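Local coordinates for protein amidase, hydantoinase/carbamoylase family (Burkholderia ambifaria, PDB 5TP4) that probably hydrolyses N-carbamoyl-L-amino acids to the free amino acids, as a zinc-dependent amidase of the peptidase M20 family, at residues A145-G148 and S149-T153; I170-G173 and A174-A178. All coordinates share one frame; numbering follows the deposited sequence.

Contact 1. Residues A145-G148 and S149-T153; sequences AMLG and SAVFT
Ser-149 meets Met-146 at the start of helix 147-153, where a short helix opens beside a metal site. The hydroxyl of Ser-149 lies between its own backbone N and carbonyl carbon (chi1 53°), which brings OG back along the helix to 3.5 Å from Met-146 CB, alongside the root of that side chain. Its hydrogen bond goes elsewhere, to the carboxylate of Asp-367 on helix 367-372, so one serine touches the N-cap residue and ties the first turn to a second helix.

Ala-150 follows with the first helical bond: its N donates to Met-146 O at 2.8 Å. The methyl of Ala-150 sits close to the same oxygen, with CB 3.2 Å from Met-146 O.

At Val-151 the backbone N bonds to Leu-147 O at 2.9 Å, while the CG2 branch packs 3.3 Å from that oxygen. The same CG2 meets Leu-147 CD2 at 4.3 Å, a loose apolar contact one turn apart. Both residues also reach Ala-161 of helix 158-163, so this flank of the turn is buried against its neighbour.

Phe-152 continues the series through its N, 3.0 Å from Gly-148 O, an oxygen that also accepts from Asn-72. Its CG stands anti to the backbone N (chi1 -177°), and the ring projects from the helix to an edge-to-face (T-shaped) stack with Trp-134. Thr-153 N then donates to Ser-149 O.

Successive i to i+4 bonds from Met-146 O onward define a helix N-terminus with Met-146 as N-cap. The bent methionine side chain lies against Glu-137, a zinc ligand seen in this protein although not bound to the metal in this chain, consistent with a second-shell place beside the M20 dinuclear zinc site.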
ATOM      1  N   ALA B 145      14.724  13.088  17.072  1.00 14.66           N
ATOM      2  CA  ALA B 145      13.899  14.133  17.653  1.00 16.14           C
ATOM      3  C   ALA B 145      14.342  14.366  19.093  1.00 16.53           C
ATOM      4  O   ALA B 145      14.919  13.484  19.741  1.00 13.48           O
ATOM      5  CB  ALA B 145      12.417  13.750  17.607  1.00 18.09           C
ATOM      6  N   MET B 146      14.077  15.578  19.587  1.00 13.38           N
ATOM      7  CA  MET B 146      14.404  15.948  20.972  1.00 11.11           C
ATOM      8  C   MET B 146      15.884  15.738  21.244  1.00 13.15           C
ATOM      9  O   MET B 146      16.276  15.325  22.340  1.00 12.49           O
ATOM     10  CB  MET B 146      13.565  15.173  21.994  1.00 14.18           C
ATOM     11  CG  MET B 146      12.147  15.711  22.217  1.00 18.66           C
ATOM     12  SD  MET B 146      10.897  15.085  21.074  1.00 26.62           S
ATOM     13  CE  MET B 146      10.793  13.396  21.602  1.00 23.52           C
ATOM     14  N   LEU B 147      16.713  16.034  20.235  1.00 10.21           N
ATOM     15  CA  LEU B 147      18.150  15.804  20.348  1.00 12.88           C
ATOM     16  C   LEU B 147      18.759  16.651  21.464  1.00 12.74           C
ATOM     17  O   LEU B 147      19.514  16.147  22.302  1.00 11.92           O
ATOM     18  CB  LEU B 147      18.805  16.112  18.990  1.00 11.03           C
ATOM     19  CG  LEU B 147      20.318  15.917  18.861  1.00 13.54           C
ATOM     20  CD1 LEU B 147      20.678  15.711  17.368  1.00 12.72           C
ATOM     21  CD2 LEU B 147      21.098  17.103  19.447  1.00 13.94           C
ATOM     22  N   GLY B 148      18.443  17.946  21.487  1.00 13.41           N
ATOM     23  CA  GLY B 148      19.046  18.831  22.477  1.00  9.09           C
ATOM     24  C   GLY B 148      18.650  18.478  23.905  1.00  9.41           C
ATOM     25  O   GLY B 148      19.491  18.464  24.805  1.00 13.00           O
ATOM     26  N   SER B 149      17.365  18.201  24.137  1.00 11.47           N
ATOM     27  CA  SER B 149      16.967  17.826  25.490  1.00 10.46           C
ATOM     28  C   SER B 149      17.460  16.429  25.850  1.00 12.41           C
ATOM     29  O   SER B 149      17.803  16.185  27.013  1.00 11.67           O
ATOM     30  CB  SER B 149      15.437  17.921  25.646  1.00 10.59           C
ATOM     31  OG  SER B 149      14.786  17.171  24.631  1.00  9.77           O
ATOM     32  N   ALA B 150      17.536  15.504  24.885  1.00  9.73           N
ATOM     33  CA  ALA B 150      18.156  14.204  25.173  1.00 12.08           C
ATOM     34  C   ALA B 150      19.614  14.353  25.608  1.00 15.20           C
ATOM     35  O   ALA B 150      20.079  13.626  26.498  1.00 13.96           O
ATOM     36  CB  ALA B 150      18.066  13.283  23.947  1.00 13.48           C
ATOM     37  N   VAL B 151      20.366  15.271  24.985  1.00 14.00           N
ATOM     38  CA  VAL B 151      21.749  15.489  25.423  1.00 10.97           C
ATOM     39  C   VAL B 151      21.768  16.127  26.807  1.00 11.34           C
ATOM     40  O   VAL B 151      22.535  15.716  27.682  1.00 12.45           O
ATOM     41  CB  VAL B 151      22.533  16.333  24.394  1.00 12.59           C
ATOM     42  CG1 VAL B 151      23.945  16.687  24.924  1.00 16.50           C
ATOM     43  CG2 VAL B 151      22.674  15.551  23.089  1.00 13.48           C
ATOM     44  N   PHE B 152      20.900  17.117  27.039  1.00 11.84           N
ATOM     45  CA  PHE B 152      20.808  17.750  28.356  1.00 13.04           C
ATOM     46  C   PHE B 152      20.540  16.738  29.469  1.00 14.32           C
ATOM     47  O   PHE B 152      21.150  16.814  30.557  1.00 11.11           O
ATOM     48  CB  PHE B 152      19.712  18.818  28.337  1.00  9.40           C
ATOM     49  CG  PHE B 152      19.580  19.570  29.629  1.00 10.21           C
ATOM     50  CD1 PHE B 152      20.293  20.730  29.843  1.00  9.43           C
ATOM     51  CD2 PHE B 152      18.687  19.128  30.619  1.00  8.65           C
ATOM     52  CE1 PHE B 152      20.150  21.441  31.043  1.00  9.03           C
ATOM     53  CE2 PHE B 152      18.543  19.839  31.815  1.00 10.79           C
ATOM     54  CZ  PHE B 152      19.270  20.978  32.019  1.00 13.24           C
ATOM     55  N   THR B 153      19.633  15.785  29.236  1.00  9.97           N
ATOM     56  CA  THR B 153      19.289  14.821  30.279  1.00 13.22           C
ATOM     57  C   THR B 153      20.237  13.629  30.347  1.00 17.16           C
ATOM     58  O   THR B 153      20.076  12.786  31.232  1.00 17.94           O
ATOM     59  CB  THR B 153      17.851  14.300  30.100  1.00 14.44           C
ATOM     60  OG1 THR B 153      17.733  13.573  28.866  1.00 18.96           O
ATOM     61  CG2 THR B 153      16.861  15.459  30.121  1.00 12.55           C
TER

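Contact 2. Residues I170-G173 and A174-A178; sequences ITLG and AALDA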
ATOM      1  N   ILE B 170      26.578  16.868   6.474  1.00 21.29           N
ATOM      2  CA  ILE B 170      27.064  17.866   7.417  1.00 24.71           C
ATOM      3  C   ILE B 170      26.812  17.386   8.837  1.00 27.44           C
ATOM      4  O   ILE B 170      25.702  16.959   9.167  1.00 22.63           O
ATOM      5  CB  ILE B 170      26.365  19.206   7.175  1.00 27.62           C
ATOM      6  CG1 ILE B 170      26.661  19.694   5.757  1.00 29.01           C
ATOM      7  CG2 ILE B 170      26.775  20.228   8.220  1.00 28.75           C
ATOM      8  CD1 ILE B 170      25.830  20.871   5.376  1.00 31.60           C
ATOM      9  N   THR B 171      27.830  17.481   9.686  1.00 19.84           N
ATOM     10  CA  THR B 171      27.642  17.077  11.065  1.00 22.04           C
ATOM     11  C   THR B 171      26.938  18.172  11.862  1.00 23.48           C
ATOM     12  O   THR B 171      27.005  19.362  11.535  1.00 22.01           O
ATOM     13  CB  THR B 171      28.974  16.750  11.730  1.00 23.31           C
ATOM     14  OG1 THR B 171      29.763  17.947  11.847  1.00 23.66           O
ATOM     15  CG2 THR B 171      29.728  15.720  10.913  1.00 29.42           C
ATOM     16  N   LEU B 172      26.275  17.755  12.940  1.00 17.34           N
ATOM     17  CA  LEU B 172      25.648  18.745  13.809  1.00 15.72           C
ATOM     18  C   LEU B 172      26.691  19.685  14.407  1.00 16.67           C
ATOM     19  O   LEU B 172      26.445  20.886  14.548  1.00 18.03           O
ATOM     20  CB  LEU B 172      24.832  18.048  14.899  1.00 20.15           C
ATOM     21  CG  LEU B 172      24.027  19.001  15.778  1.00 17.89           C
ATOM     22  CD1 LEU B 172      22.584  18.501  15.953  1.00 20.05           C
ATOM     23  CD2 LEU B 172      24.709  19.118  17.120  1.00 18.12           C
ATOM     24  N   GLY B 173      27.856  19.159  14.788  1.00 17.48           N
ATOM     25  CA  GLY B 173      28.911  20.040  15.278  1.00 18.39           C
ATOM     26  C   GLY B 173      29.322  21.078  14.247  1.00 19.13           C
ATOM     27  O   GLY B 173      29.460  22.266  14.557  1.00 17.61           O
ATOM     28  N   ALA B 174      29.538  20.639  13.006  1.00 17.75           N
ATOM     29  CA  ALA B 174      29.825  21.592  11.937  1.00 19.55           C
ATOM     30  C   ALA B 174      28.696  22.604  11.790  1.00 24.44           C
ATOM     31  O   ALA B 174      28.943  23.795  11.561  1.00 20.47           O
ATOM     32  CB  ALA B 174      30.051  20.852  10.617  1.00 23.41           C
ATOM     33  N   ALA B 175      27.441  22.149  11.932  1.00 19.85           N
ATOM     34  CA  ALA B 175      26.313  23.066  11.780  1.00 19.97           C
ATOM     35  C   ALA B 175      26.245  24.053  12.939  1.00 17.67           C
ATOM     36  O   ALA B 175      25.852  25.214  12.750  1.00 18.00           O
ATOM     37  CB  ALA B 175      25.003  22.283  11.658  1.00 19.29           C
ATOM     38  N   LEU B 176      26.593  23.604  14.147  1.00 17.01           N
ATOM     39  CA  LEU B 176      26.691  24.525  15.280  1.00 16.76           C
ATOM     40  C   LEU B 176      27.733  25.603  15.007  1.00 17.63           C
ATOM     41  O   LEU B 176      27.512  26.784  15.310  1.00 19.80           O
ATOM     42  CB  LEU B 176      27.040  23.771  16.565  1.00 14.10           C
ATOM     43  CG  LEU B 176      25.951  22.884  17.180  1.00 15.27           C
ATOM     44  CD1 LEU B 176      26.530  22.007  18.331  1.00 15.88           C
ATOM     45  CD2 LEU B 176      24.786  23.732  17.687  1.00 16.18           C
ATOM     46  N   ASP B 177      28.877  25.209  14.441  1.00 20.71           N
ATOM     47  CA  ASP B 177      29.929  26.173  14.134  1.00 18.60           C
ATOM     48  C   ASP B 177      29.465  27.173  13.077  1.00 24.26           C
ATOM     49  O   ASP B 177      29.755  28.371  13.178  1.00 24.48           O
ATOM     50  CB  ASP B 177      31.194  25.460  13.670  1.00 20.20           C
ATOM     51  CG  ASP B 177      31.876  24.696  14.788  1.00 23.54           C
ATOM     52  OD1 ASP B 177      31.667  25.042  15.968  1.00 25.51           O
ATOM     53  OD2 ASP B 177      32.624  23.750  14.488  1.00 23.99           O
ATOM     54  N   ALA B 178      28.732  26.697  12.068  1.00 23.12           N
ATOM     55  CA  ALA B 178      28.190  27.592  11.046  1.00 25.51           C
ATOM     56  C   ALA B 178      27.155  28.543  11.633  1.00 26.64           C
ATOM     57  O   ALA B 178      27.075  29.710  11.230  1.00 26.32           O
ATOM     58  CB  ALA B 178      27.573  26.774   9.912  1.00 22.90           C
TER
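Thr-171 is the N-cap of helix 172-179 and caps the amide of Ala-174, a compact example of how a side chain can stand in for the missing preceding turn. The threonine hydroxyl, held between its backbone N and carbonyl carbon (chi1 67°), turns to that amide and accepts its hydrogen bond, Ala-174 N to Thr-171 OG1, at 2.9 Å, with an N-H...O angle of 160°. The Ala-174 methyl comes up beside the same oxygen, its CB 3.2 Å from Thr-171 OG1. Just before the cap, Ile-170 presents its CG2 branch to Ala-174 CB at 4.1 Å, a light apolar touch at the exposed edge of the turn.

On another flank, Leu-172 and Leu-176 cross obliquely, one helical turn apart. Leu-172 leaves the backbone with CG anti to N (chi1 -174°), and its CD2 branch bends back to meet Leu-176 CD1 at 3.6 Å. Both leucines also pack on Leu-43 and on Leu-162 of helix 158-163, so their crossing lies on the buried side of the turn.

The backbone repeats the helical pattern beneath these side chains, with the amides of Ala-175, Leu-176 and Asp-177 donating to the carbonyls of Thr-171, Leu-172 and Gly-173. At the solvent side, the Asp-177 carboxylate makes a salt bridge to Arg-182 through OD1, while the carboxylate carbon CG stays 3.4 Å from Gly-173 O, the oxygen that accepts the bond from Asp-177 N.

How the contacts relate
Contacts 1 and 2 are both first turns of short helices, yet they sit differently in the M20 fold. Contact 1 is buried near the zinc site, whereas contact 2 is partly exposed and further from the chain's centre. The polar chemistry of the two turns differs: the cap residue of contact 2 is a threonine whose hydroxyl accepts an amide, that of contact 1 a methionine, which has no such group, and the serine in its first turn is hydrogen-bonded to another helix. Helix 158-163 packs against leucines of both, and the two contacts meet directly where Leu-147 CD1 lies 3.7 Å from Leu-172 CD1, although their centres are about 16 Å apart.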